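Local coordinates for protein hexokinase (Schistosoma mansoni, PDB 1BDG) that catalyses ATP-dependent phosphorylation of glucose and other hexoses to hexose 6-phosphates, the first step of glycolysis, at residues T342-L346 and T347-H351; V12-I15 and L16-F19; V148-G151 and L152-T156; K60-N63 and G64-G68; D31-G34 and E35-L39. All blocks are in the same frame, centred on the assembly; numbering follows the deposited sequence.

All five contacts are local, each between residues a few positions apart. Contacts 1, 2 and 5 lie on helices (340-349, 5-16 and 23-41), each partly buried and each packed against the long helix 357-389, contacts 1 and 2 near its start and contact 5 farther along; apolar side chains face inward and charged ones outward. Contacts 1 and 2 concern helix ends, one closing through a wider turn and the other through a proline-bearing 3-10 turn, whereas contact 5 is regular alpha helix. Contacts 3 and 4 lie at the surface, with centres about 20 Å apart: a beta hairpin held by backbone pairing, and an irregular loop held by side-chain oxygens gripping amides.

Contact 1. Residues T342-L346 and T347-H351; sequences THYML and TDDLH
The phenol ring of Tyr344 carries Asp348 CB over one face, a CH-pi contact 3.6 Å from the ring centroid and shifted toward the rim. The carboxylate of Asp348 follows over the CD2-CE2 side of the ring, tilted only 25° from the ring plane. Asp349 reaches the other long side of the phenol obliquely, OD2 standing 3.5 Å from Tyr344 CE1, with its carboxylate almost perpendicular to the ring. The ring thus meets two acidic side chains, one over a face and one obliquely, CG of Tyr344 being anti to its backbone N (chi1 161°), which swings the ring along the helix toward the C-terminal end. One turn round, Thr347 CG2 sits over a face of the His343 imidazole near its rim, 4.2 Å from NE2, while ND1 of that ring is hydrogen-bonded to Asn360. Tyr344 O takes two donors from the same face of its plane: Asp348 N at 2.7 Å and Thr347 OG1 at 3.2 Å, the hydroxyl coming from above the carbonyl plane. The next carbonyl marks a change of pitch. Met345 O receives a nearly straight bond from Leu350 N at 2.9 Å and a weak one from Asp349 N, a pi-type widening before His351 turns to positive phi. On the inner side Leu350 CD1 approaches Met345 CE at 4.2 Å. Helix 340-349 lies in the large subdomain between helix 357-389, where Leu346 and Met345 meet Val363, and helix 327-331, where Met345 packs on Tyr327, probably part of the ATP site; Phe309 and Val355 complete the seat of Leu346.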
loop_
_atom_site.group_PDB
_atom_site.type_symbol
_atom_site.label_atom_id
_atom_site.label_comp_id
_atom_site.label_asym_id
_atom_site.label_seq_id
_atom_site.Cartn_x
_atom_site.Cartn_y
_atom_site.Cartn_z
ATOM N N THR A 342 6.165 -17.998 -17.876
ATOM C CA THR A 342 6.626 -16.804 -18.577
ATOM C C THR A 342 6.097 -16.903 -19.987
ATOM O O THR A 342 5.363 -16.030 -20.448
ATOM C CB THR A 342 8.157 -16.726 -18.631
ATOM O OG1 THR A 342 8.684 -16.772 -17.303
ATOM C CG2 THR A 342 8.612 -15.439 -19.292
ATOM N N HIS A 343 6.411 -18.022 -20.629
ATOM C CA HIS A 343 5.983 -18.305 -21.994
ATOM C C HIS A 343 4.487 -18.068 -22.202
ATOM O O HIS A 343 4.081 -17.300 -23.079
ATOM C CB HIS A 343 6.334 -19.744 -22.359
ATOM C CG HIS A 343 6.067 -20.085 -23.786
ATOM N ND1 HIS A 343 6.901 -19.694 -24.814
ATOM C CD2 HIS A 343 5.053 -20.768 -24.361
ATOM C CE1 HIS A 343 6.406 -20.122 -25.962
ATOM N NE2 HIS A 343 5.285 -20.776 -25.714
ATOM N N TYR A 344 3.671 -18.718 -21.390
ATOM C CA TYR A 344 2.236 -18.555 -21.495
ATOM C C TYR A 344 1.856 -17.084 -21.380
ATOM O O TYR A 344 0.942 -16.631 -22.061
ATOM C CB TYR A 344 1.519 -19.381 -20.413
ATOM C CG TYR A 344 0.082 -18.951 -20.126
ATOM C CD1 TYR A 344 -0.193 -17.900 -19.238
ATOM C CD2 TYR A 344 -1.000 -19.601 -20.725
ATOM C CE1 TYR A 344 -1.499 -17.508 -18.959
ATOM C CE2 TYR A 344 -2.318 -19.212 -20.448
ATOM C CZ TYR A 344 -2.555 -18.165 -19.565
ATOM O OH TYR A 344 -3.849 -17.769 -19.296
ATOM N N MET A 345 2.563 -16.338 -20.537
ATOM C CA MET A 345 2.245 -14.928 -20.334
ATOM C C MET A 345 2.406 -14.110 -21.590
ATOM O O MET A 345 1.485 -13.406 -22.002
ATOM C CB MET A 345 3.101 -14.319 -19.226
ATOM C CG MET A 345 2.822 -12.843 -18.984
ATOM S SD MET A 345 3.906 -12.197 -17.713
ATOM C CE MET A 345 5.132 -11.379 -18.692
ATOM N N LEU A 346 3.578 -14.217 -22.199
ATOM C CA LEU A 346 3.876 -13.475 -23.410
ATOM C C LEU A 346 2.831 -13.726 -24.501
ATOM O O LEU A 346 2.260 -12.774 -25.043
ATOM C CB LEU A 346 5.271 -13.834 -23.927
ATOM C CG LEU A 346 6.512 -13.642 -23.044
ATOM C CD1 LEU A 346 7.760 -13.583 -23.932
ATOM C CD2 LEU A 346 6.383 -12.358 -22.221
ATOM N N THR A 347 2.530 -14.997 -24.751
ATOM C CA THR A 347 1.586 -15.404 -25.792
ATOM C C THR A 347 0.093 -15.264 -25.460
ATOM O O THR A 347 -0.716 -14.805 -26.282
ATOM C CB THR A 347 1.809 -16.856 -26.144
ATOM O OG1 THR A 347 1.356 -17.663 -25.051
ATOM C CG2 THR A 347 3.276 -17.124 -26.364
ATOM N N ASP A 348 -0.274 -15.709 -24.270
ATOM C CA ASP A 348 -1.650 -15.659 -23.829
ATOM C C ASP A 348 -2.181 -14.377 -23.189
ATOM O O ASP A 348 -3.281 -13.909 -23.546
ATOM C CB ASP A 348 -1.921 -16.836 -22.920
ATOM C CG ASP A 348 -2.500 -17.983 -23.657
ATOM O OD1 ASP A 348 -3.661 -17.818 -24.084
ATOM O OD2 ASP A 348 -1.803 -19.019 -23.823
ATOM N N ASP A 349 -1.471 -13.851 -22.194
ATOM C CA ASP A 349 -1.944 -12.640 -21.550
ATOM C C ASP A 349 -1.611 -11.435 -22.428
ATOM O O ASP A 349 -2.508 -10.675 -22.788
ATOM C CB ASP A 349 -1.381 -12.502 -20.125
ATOM C CG ASP A 349 -1.906 -13.584 -19.169
ATOM O OD1 ASP A 349 -3.102 -13.961 -19.262
ATOM O OD2 ASP A 349 -1.118 -14.066 -18.324
ATOM N N LEU A 350 -0.361 -11.334 -22.880
ATOM C CA LEU A 350 0.060 -10.209 -23.728
ATOM C C LEU A 350 -0.099 -10.440 -25.239
ATOM O O LEU A 350 0.178 -9.543 -26.049
ATOM C CB LEU A 350 1.508 -9.823 -23.427
ATOM C CG LEU A 350 1.816 -9.488 -21.966
ATOM C CD1 LEU A 350 3.297 -9.175 -21.794
ATOM C CD2 LEU A 350 0.951 -8.322 -21.500
ATOM N N HIS A 351 -0.534 -11.638 -25.620
ATOM C CA HIS A 351 -0.718 -11.966 -27.030
ATOM C C HIS A 351 0.516 -11.680 -27.929
ATOM O O HIS A 351 0.345 -11.425 -29.134
ATOM C CB HIS A 351 -1.927 -11.224 -27.612
ATOM C CG HIS A 351 -3.185 -11.368 -26.809
ATOM N ND1 HIS A 351 -3.234 -12.011 -25.588
ATOM C CD2 HIS A 351 -4.444 -10.926 -27.050
ATOM C CE1 HIS A 351 -4.468 -11.955 -25.108
ATOM N NE2 HIS A 351 -5.220 -11.304 -25.979
#

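Contact 2. Residues V12-I15 and L16-F19; sequences VVEI and LKPF
Leu16 shares most surface with the preceding turn, followed by Ile15 and Lys17. The amide of Leu16 bonds to Val12 O at 2.9 Å, an ordinary alpha-helical link (N-H...O 160°) with the donor tilted from the carbonyl plane. Its side chain continues the same way: Leu16 CD1 rests against Val12 CG1 at 3.6 Å, the two branched groups lying side by side and pointing alike, because CG of Leu16 is placed beside its own backbone N (chi1 -61°) and leads back along the helix. CB and CG also lie over Val12 O. Ile15 meets the following residues chiefly through its carbonyl, where Pro18 CD comes up against Ile15 O. Lys17 sets CB 3.5 Å from Glu14 O and runs out extended beside the Glu14 side chain, its CD 4.2 Å from Glu14 OE1. The charged ends do not touch: Lys17 NZ is 4.8 Å from Glu14 OE2. Alpha-helical bonding lapses at Lys17, whose N lies near Val13 O at too poor an angle, and Pro18, lacking an N-H, cannot resume it; the chain tightens into a 3-10 turn, closed by Phe19 N bonding to Leu16 O at 3.0 Å. Inward, Val12 meets Ile362 and Leu302, Leu16 meets Ile298 and Phe266, and Ile15 meets Tyr301. The chemistry is therefore two-sided: apolar side chains make up the inner face, the opposite charges of Glu14 and Lys17 can add at most a loose attraction at the outer one, and the backbone passes from alpha to 3-10 bonding, with Pro18 unable to donate.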
loop_
_atom_site.group_PDB
_atom_site.type_symbol
_atom_site.label_atom_id
_atom_site.label_comp_id
_atom_site.label_asym_id
_atom_site.label_seq_id
_atom_site.Cartn_x
_atom_site.Cartn_y
_atom_site.Cartn_z
ATOM N N VAL A 12 21.027 -8.033 -21.256
ATOM C CA VAL A 12 19.942 -7.815 -20.309
ATOM C C VAL A 12 20.520 -7.737 -18.890
ATOM O O VAL A 12 20.070 -6.931 -18.068
ATOM C CB VAL A 12 18.863 -8.927 -20.407
ATOM C CG1 VAL A 12 17.776 -8.720 -19.365
ATOM C CG2 VAL A 12 18.260 -8.931 -21.780
ATOM N N VAL A 13 21.539 -8.532 -18.605
ATOM C CA VAL A 13 22.122 -8.474 -17.279
ATOM C C VAL A 13 22.746 -7.106 -17.000
ATOM O O VAL A 13 22.467 -6.474 -15.985
ATOM C CB VAL A 13 23.157 -9.578 -17.085
ATOM C CG1 VAL A 13 23.961 -9.334 -15.796
ATOM C CG2 VAL A 13 22.444 -10.928 -17.034
ATOM N N GLU A 14 23.517 -6.620 -17.962
ATOM C CA GLU A 14 24.210 -5.348 -17.855
ATOM C C GLU A 14 23.252 -4.153 -17.744
ATOM O O GLU A 14 23.517 -3.187 -17.017
ATOM C CB GLU A 14 25.147 -5.206 -19.062
ATOM C CG GLU A 14 26.389 -4.381 -18.799
ATOM C CD GLU A 14 27.190 -4.888 -17.611
ATOM O OE1 GLU A 14 27.043 -6.093 -17.257
ATOM O OE2 GLU A 14 27.958 -4.078 -17.026
ATOM N N ILE A 15 22.130 -4.235 -18.446
ATOM C CA ILE A 15 21.127 -3.167 -18.448
ATOM C C ILE A 15 20.361 -3.164 -17.122
ATOM O O ILE A 15 20.137 -2.103 -16.513
ATOM C CB ILE A 15 20.157 -3.336 -19.679
ATOM C CG1 ILE A 15 20.967 -3.198 -20.973
ATOM C CG2 ILE A 15 18.995 -2.331 -19.633
ATOM C CD1 ILE A 15 20.409 -3.945 -22.136
ATOM N N LEU A 16 20.001 -4.360 -16.654
ATOM C CA LEU A 16 19.268 -4.509 -15.397
ATOM C C LEU A 16 20.153 -4.520 -14.155
ATOM O O LEU A 16 19.662 -4.616 -13.036
ATOM C CB LEU A 16 18.389 -5.756 -15.435
ATOM C CG LEU A 16 17.341 -5.703 -16.541
ATOM C CD1 LEU A 16 16.497 -6.937 -16.466
ATOM C CD2 LEU A 16 16.488 -4.459 -16.386
ATOM N N LYS A 17 21.453 -4.339 -14.344
ATOM C CA LYS A 17 22.374 -4.327 -13.211
ATOM C C LYS A 17 22.053 -3.243 -12.163
ATOM O O LYS A 17 22.158 -3.489 -10.969
ATOM C CB LYS A 17 23.832 -4.255 -13.690
ATOM C CG LYS A 17 24.821 -4.836 -12.700
ATOM C CD LYS A 17 26.177 -5.115 -13.304
ATOM C CE LYS A 17 27.167 -5.296 -12.162
ATOM N NZ LYS A 17 28.565 -5.619 -12.555
ATOM N N PRO A 18 21.600 -2.051 -12.589
ATOM C CA PRO A 18 21.285 -1.016 -11.603
ATOM C C PRO A 18 20.189 -1.401 -10.629
ATOM O O PRO A 18 19.926 -0.645 -9.703
ATOM C CB PRO A 18 20.860 0.161 -12.471
ATOM C CG PRO A 18 21.737 0.012 -13.633
ATOM C CD PRO A 18 21.587 -1.468 -13.936
ATOM N N PHE A 19 19.493 -2.514 -10.898
ATOM C CA PHE A 19 18.434 -3.023 -10.010
ATOM C C PHE A 19 19.035 -3.945 -8.953
ATOM O O PHE A 19 18.431 -4.159 -7.914
ATOM C CB PHE A 19 17.388 -3.835 -10.772
ATOM C CG PHE A 19 16.437 -3.020 -11.568
ATOM C CD1 PHE A 19 16.796 -2.535 -12.820
ATOM C CD2 PHE A 19 15.160 -2.779 -11.101
ATOM C CE1 PHE A 19 15.899 -1.824 -13.605
ATOM C CE2 PHE A 19 14.241 -2.060 -11.886
ATOM C CZ PHE A 19 14.618 -1.583 -13.144
#

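Contact 3. Residues V148-G151 and L152-T156; sequences VQKG and LTHAT
Lys150 lays its CE over the centre of the His154 imidazole, 4.0 Å from the centroid and only 5° off the ring normal, a CH-pi contact. Bends at chi2 and chi3 of the lysine carry the chain across the ring, and NZ ends 4.5 Å from His154 NE2 without touching it. Thr156 OG1 lies in the plane of the same ring, at its edge. Gln149 and Ala155 point to the other face of the hairpin as a non-hydrogen-bonded pair; there the bent glutamine puts OE1 beside Ala155 CB and turns NE2 to Gly151 O two residues on, a weak bond of 3.0 Å at the start of the turn. Between the strands, Lys150 N bonds to His154 O at 2.9 Å, almost straight at 168°, and Thr156 N reaches Val148 O at 3.3 Å from above the carbonyl plane. Gly151, at positive phi (82°), begins the turn that Leu152 and Thr153 continue. This two-stranded antiparallel hairpin follows the glucose-pocket residues Ser144, Phe145 and Pro146. Gln149 and Ala155 pack on Val194 of strand 189-195, an outermost strand of the five-stranded sheet, to which Leu152 is also joined by a backbone hydrogen bond; Asn173 OD1 takes Ala155 N.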
loop_
_atom_site.group_PDB
_atom_site.type_symbol
_atom_site.label_atom_id
_atom_site.label_comp_id
_atom_site.label_asym_id
_atom_site.label_seq_id
_atom_site.Cartn_x
_atom_site.Cartn_y
_atom_site.Cartn_z
ATOM N N VAL A 148 -4.622 14.873 7.088
ATOM C CA VAL A 148 -4.171 15.571 8.292
ATOM C C VAL A 148 -5.299 15.337 9.296
ATOM O O VAL A 148 -6.383 15.911 9.164
ATOM C CB VAL A 148 -4.059 17.078 8.041
ATOM C CG1 VAL A 148 -3.781 17.802 9.321
ATOM C CG2 VAL A 148 -3.013 17.363 7.005
ATOM N N GLN A 149 -5.071 14.453 10.255
ATOM C CA GLN A 149 -6.084 14.136 11.252
ATOM C C GLN A 149 -6.194 15.221 12.296
ATOM O O GLN A 149 -5.182 15.624 12.879
ATOM C CB GLN A 149 -5.743 12.825 11.970
ATOM C CG GLN A 149 -5.814 11.570 11.108
ATOM C CD GLN A 149 -7.228 11.224 10.671
ATOM O OE1 GLN A 149 -7.458 10.882 9.519
ATOM N NE2 GLN A 149 -8.181 11.326 11.588
ATOM N N LYS A 150 -7.411 15.716 12.503
ATOM C CA LYS A 150 -7.684 16.707 13.542
ATOM C C LYS A 150 -8.643 15.881 14.380
ATOM O O LYS A 150 -9.862 16.042 14.298
ATOM C CB LYS A 150 -8.411 17.929 12.976
ATOM C CG LYS A 150 -7.749 19.269 13.310
ATOM C CD LYS A 150 -8.746 20.278 13.871
ATOM C CE LYS A 150 -9.809 20.698 12.852
ATOM N NZ LYS A 150 -10.734 21.734 13.401
ATOM N N GLY A 151 -8.100 14.949 15.149
ATOM C CA GLY A 151 -8.943 14.068 15.922
ATOM C C GLY A 151 -9.357 13.005 14.924
ATOM O O GLY A 151 -9.097 13.159 13.724
ATOM N N LEU A 152 -9.978 11.929 15.401
ATOM C CA LEU A 152 -10.423 10.843 14.524
ATOM C C LEU A 152 -11.551 11.181 13.545
ATOM O O LEU A 152 -11.555 10.698 12.415
ATOM C CB LEU A 152 -10.827 9.622 15.352
ATOM C CG LEU A 152 -9.701 8.769 15.932
ATOM C CD1 LEU A 152 -10.324 7.629 16.693
ATOM C CD2 LEU A 152 -8.796 8.215 14.825
ATOM N N THR A 153 -12.488 12.022 13.954
ATOM C CA THR A 153 -13.604 12.355 13.082
ATOM C C THR A 153 -13.375 13.335 11.944
ATOM O O THR A 153 -14.051 13.263 10.928
ATOM C CB THR A 153 -14.812 12.857 13.881
ATOM O OG1 THR A 153 -14.556 14.189 14.360
ATOM C CG2 THR A 153 -15.077 11.922 15.057
ATOM N N HIS A 154 -12.456 14.269 12.119
ATOM C CA HIS A 154 -12.169 15.287 11.118
ATOM C C HIS A 154 -10.869 14.938 10.408
ATOM O O HIS A 154 -9.790 15.125 10.980
ATOM C CB HIS A 154 -12.022 16.647 11.822
ATOM C CG HIS A 154 -11.992 17.820 10.893
ATOM N ND1 HIS A 154 -11.050 17.963 9.897
ATOM C CD2 HIS A 154 -12.806 18.895 10.795
ATOM C CE1 HIS A 154 -11.286 19.073 9.221
ATOM N NE2 HIS A 154 -12.349 19.655 9.747
ATOM N N ALA A 155 -10.953 14.495 9.156
ATOM C CA ALA A 155 -9.760 14.135 8.397
ATOM C C ALA A 155 -9.729 14.931 7.110
ATOM O O ALA A 155 -10.753 15.044 6.438
ATOM C CB ALA A 155 -9.764 12.672 8.094
ATOM N N THR A 156 -8.572 15.493 6.769
ATOM C CA THR A 156 -8.444 16.289 5.553
ATOM C C THR A 156 -7.494 15.626 4.540
ATOM O O THR A 156 -6.382 15.240 4.884
ATOM C CB THR A 156 -7.987 17.750 5.885
ATOM O OG1 THR A 156 -8.957 18.378 6.746
ATOM C CG2 THR A 156 -7.873 18.593 4.621
#

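Contact 4. Residues K60-N63 and G64-G68; sequences KTPN and GTETG
Two hydrogen bonds from Thr65 converge on the side-chain oxygen of Asn63. Thr65 N reaches Asn63 OD1 at 2.9 Å along a nearly straight line (163°), close to the amide plane, and Thr65 OG1 donates to the same OD1 at 2.8 Å from a more tilted position. Asn63 can serve both because its CG stands between the backbone N and the carbonyl carbon (chi1 46°), folding the amide forward over the following residues. A second set of bonds belongs to Glu66, whose carboxylate turns back toward the amides of Asn63 and Gly64 through a bend at chi2. Gly64 N points at Glu66 OE2 at 3.2 Å in an almost linear bond (175°) that meets the oxygen from above the carboxylate plane, and it shares a weak bond with OE1. Asn63 N adds another weak bond to OE2, at 2.8 Å. The carboxylate lies almost parallel to the Asn63 amide, and OE2 and OD1, both acceptors, stand 3.0 Å apart; the donors around them probably offset that opposition. Van der Waals contact is slight: Pro62 CB rests 3.4 Å from Glu66 OE2. Pro62 and Glu66 both face Ala442 of helix 435-444 and the loop residue Leu207. The chain leads on into strand 68-75, the middle strand of the five-stranded small-subdomain sheet. The link from Asn63 OD1 to the amide two residues on defines an Asx turn, carried through Gly64 at positive phi, with Glu66 bonded back to the amides of Asn63 and Gly64.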
loop_
_atom_site.group_PDB
_atom_site.type_symbol
_atom_site.label_atom_id
_atom_site.label_comp_id
_atom_site.label_asym_id
_atom_site.label_seq_id
_atom_site.Cartn_x
_atom_site.Cartn_y
_atom_site.Cartn_z
ATOM N N LYS A 60 -4.800 4.819 21.904
ATOM C CA LYS A 60 -4.859 3.485 22.510
ATOM C C LYS A 60 -5.525 2.432 21.598
ATOM O O LYS A 60 -6.698 2.571 21.231
ATOM C CB LYS A 60 -5.590 3.554 23.858
ATOM N N THR A 61 -4.792 1.357 21.288
ATOM C CA THR A 61 -5.308 0.284 20.434
ATOM C C THR A 61 -6.394 -0.564 21.096
ATOM O O THR A 61 -6.303 -0.912 22.275
ATOM C CB THR A 61 -4.188 -0.666 19.967
ATOM O OG1 THR A 61 -3.406 -1.056 21.099
ATOM C CG2 THR A 61 -3.297 0.012 18.910
ATOM N N PRO A 62 -7.414 -0.948 20.317
ATOM C CA PRO A 62 -8.526 -1.760 20.805
ATOM C C PRO A 62 -8.100 -3.011 21.561
ATOM O O PRO A 62 -7.330 -3.840 21.067
ATOM C CB PRO A 62 -9.291 -2.070 19.520
ATOM C CG PRO A 62 -9.127 -0.774 18.748
ATOM C CD PRO A 62 -7.639 -0.552 18.911
ATOM N N ASN A 63 -8.631 -3.128 22.773
ATOM C CA ASN A 63 -8.343 -4.253 23.669
ATOM C C ASN A 63 -9.299 -5.443 23.519
ATOM O O ASN A 63 -8.984 -6.556 23.939
ATOM C CB ASN A 63 -8.376 -3.755 25.112
ATOM C CG ASN A 63 -9.582 -2.887 25.387
ATOM O OD1 ASN A 63 -10.707 -3.258 25.054
ATOM N ND2 ASN A 63 -9.354 -1.702 25.933
ATOM N N GLY A 64 -10.490 -5.196 22.975
ATOM C CA GLY A 64 -11.440 -6.277 22.790
ATOM C C GLY A 64 -12.676 -6.198 23.662
ATOM O O GLY A 64 -13.635 -6.942 23.431
ATOM N N THR A 65 -12.674 -5.318 24.657
ATOM C CA THR A 65 -13.836 -5.163 25.536
ATOM C C THR A 65 -14.954 -4.391 24.811
ATOM O O THR A 65 -16.105 -4.364 25.259
ATOM C CB THR A 65 -13.447 -4.405 26.835
ATOM O OG1 THR A 65 -13.103 -3.034 26.531
ATOM C CG2 THR A 65 -12.256 -5.113 27.514
ATOM N N GLU A 66 -14.589 -3.742 23.704
ATOM C CA GLU A 66 -15.520 -2.958 22.893
ATOM C C GLU A 66 -16.808 -3.735 22.570
ATOM O O GLU A 66 -16.749 -4.917 22.185
ATOM C CB GLU A 66 -14.837 -2.512 21.600
ATOM C CG GLU A 66 -13.542 -1.705 21.786
ATOM C CD GLU A 66 -12.300 -2.555 21.698
ATOM O OE1 GLU A 66 -12.351 -3.600 21.031
ATOM O OE2 GLU A 66 -11.261 -2.195 22.284
ATOM N N THR A 67 -17.954 -3.059 22.736
ATOM C CA THR A 67 -19.291 -3.624 22.499
ATOM C C THR A 67 -20.114 -2.762 21.565
ATOM O O THR A 67 -19.980 -1.543 21.554
ATOM C CB THR A 67 -20.074 -3.767 23.824
ATOM O OG1 THR A 67 -20.061 -2.518 24.545
ATOM C CG2 THR A 67 -19.445 -4.864 24.682
ATOM N N GLY A 68 -20.956 -3.400 20.765
ATOM C CA GLY A 68 -21.787 -2.668 19.821
ATOM C C GLY A 68 -21.820 -3.311 18.441
ATOM O O GLY A 68 -21.376 -4.467 18.264
#

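Contact 5. Residues D31-G34 and E35-L39; sequences DRMG and ESMRL. Unlike the reference sequence in segment 31-34: Met33 (reference Thr).
Asp31 O accepts Glu35 N at 3.1 Å, and the same i to i+4 pattern runs on with Ser36 N to Arg32 O and Met37 N to Met33 O, each 3.0 Å, before a longer, weak bond from Arg38 N to Gly34 O. Arg32 O has a second donor: Ser36 OG reaches it at 3.3 Å from above the carbonyl plane, the hydroxyl being turned back along the helix beside its own N (chi1 -54°). On the inner side Met33 and Met37 lie side by side and point alike, Met33 CG meeting Met37 CE at 4.1 Å; Met33 bends at its last torsion while Met37 stays extended. The outer side is charged. Glu35 extends back over Asp31 O, leaving its OE2 3.4 Å from Asp31 OD2 with the carboxylate planes perpendicular, a like-charge approach that solvent probably screens. Arg32 NE remains 5.9 Å from Glu35 OE1 and makes a long, weak ion pair with Glu28. Arg38 turns outward, its nearest side-chain atom about 3 Å from a sulfate probably taken up from the crystallisation liquor. With Cys384 against both methionines, Ile385 against Met37, and Phe253 against Arg32 and Ser36, this is the pattern of an amphipathic helix, here 23-41, packed on the hexokinase body.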
loop_
_atom_site.group_PDB
_atom_site.type_symbol
_atom_site.label_atom_id
_atom_site.label_comp_id
_atom_site.label_asym_id
_atom_site.label_seq_id
_atom_site.Cartn_x
_atom_site.Cartn_y
_atom_site.Cartn_z
ATOM N N ASP A 31 18.773 4.001 6.328
ATOM C CA ASP A 31 19.442 5.069 7.075
ATOM C C ASP A 31 18.890 6.442 6.742
ATOM O O ASP A 31 18.645 7.244 7.633
ATOM C CB ASP A 31 20.929 5.061 6.764
ATOM C CG ASP A 31 21.771 5.207 7.988
ATOM O OD1 ASP A 31 21.602 4.371 8.899
ATOM O OD2 ASP A 31 22.601 6.139 8.037
ATOM N N ARG A 32 18.758 6.723 5.449
ATOM C CA ARG A 32 18.203 7.985 4.954
ATOM C C ARG A 32 16.719 8.073 5.348
ATOM O O ARG A 32 16.244 9.117 5.793
ATOM C CB ARG A 32 18.341 8.061 3.416
ATOM C CG ARG A 32 19.715 8.465 2.926
ATOM C CD ARG A 32 19.922 8.182 1.453
ATOM N NE ARG A 32 21.276 8.540 1.032
ATOM C CZ ARG A 32 21.594 9.642 0.343
ATOM N NH1 ARG A 32 20.649 10.502 -0.033
ATOM N NH2 ARG A 32 22.875 9.940 0.112
ATOM N N MET A 33 16.003 6.959 5.205
ATOM C CA MET A 33 14.590 6.902 5.546
ATOM C C MET A 33 14.403 7.330 7.005
ATOM O O MET A 33 13.690 8.298 7.280
ATOM C CB MET A 33 14.045 5.490 5.310
ATOM C CG MET A 33 12.560 5.332 5.616
ATOM S SD MET A 33 11.903 3.671 5.231
ATOM C CE MET A 33 11.860 3.802 3.439
ATOM N N GLY A 34 15.070 6.633 7.923
ATOM C CA GLY A 34 14.982 6.973 9.330
ATOM C C GLY A 34 15.309 8.431 9.546
ATOM O O GLY A 34 14.680 9.100 10.357
ATOM N N GLU A 35 16.280 8.946 8.805
ATOM C CA GLU A 35 16.647 10.352 8.921
ATOM C C GLU A 35 15.413 11.223 8.610
ATOM O O GLU A 35 15.177 12.218 9.302
ATOM C CB GLU A 35 17.831 10.696 7.982
ATOM C CG GLU A 35 19.196 10.038 8.339
ATOM C CD GLU A 35 20.212 9.988 7.156
ATOM O OE1 GLU A 35 20.288 10.944 6.345
ATOM O OE2 GLU A 35 20.943 8.977 7.024
ATOM N N SER A 36 14.608 10.834 7.610
ATOM C CA SER A 36 13.403 11.599 7.215
ATOM C C SER A 36 12.246 11.526 8.184
ATOM O O SER A 36 11.577 12.527 8.410
ATOM C CB SER A 36 12.888 11.174 5.847
ATOM O OG SER A 36 13.914 11.248 4.881
ATOM N N MET A 37 11.972 10.345 8.725
ATOM C CA MET A 37 10.877 10.184 9.669
ATOM C C MET A 37 11.057 11.069 10.906
ATOM O O MET A 37 10.105 11.749 11.321
ATOM C CB MET A 37 10.726 8.727 10.085
ATOM C CG MET A 37 10.278 7.801 8.991
ATOM S SD MET A 37 10.094 6.132 9.597
ATOM C CE MET A 37 9.336 5.327 8.228
ATOM N N ARG A 38 12.259 11.089 11.494
ATOM C CA ARG A 38 12.452 11.941 12.663
ATOM C C ARG A 38 12.336 13.425 12.308
ATOM O O ARG A 38 11.936 14.233 13.140
ATOM C CB ARG A 38 13.734 11.623 13.442
ATOM C CG ARG A 38 15.044 11.873 12.747
ATOM C CD ARG A 38 16.031 12.533 13.710
ATOM N NE ARG A 38 16.105 13.974 13.466
ATOM C CZ ARG A 38 17.166 14.591 12.939
ATOM N NH1 ARG A 38 18.252 13.890 12.604
ATOM N NH2 ARG A 38 17.162 15.918 12.788
ATOM N N LEU A 39 12.648 13.779 11.063
ATOM C CA LEU A 39 12.504 15.160 10.598
ATOM C C LEU A 39 11.015 15.494 10.448
ATOM O O LEU A 39 10.607 16.622 10.720
ATOM C CB LEU A 39 13.174 15.369 9.237
ATOM C CG LEU A 39 14.683 15.547 9.097
ATOM C CD1 LEU A 39 15.001 15.776 7.623
ATOM C CD2 LEU A 39 15.191 16.714 9.934
#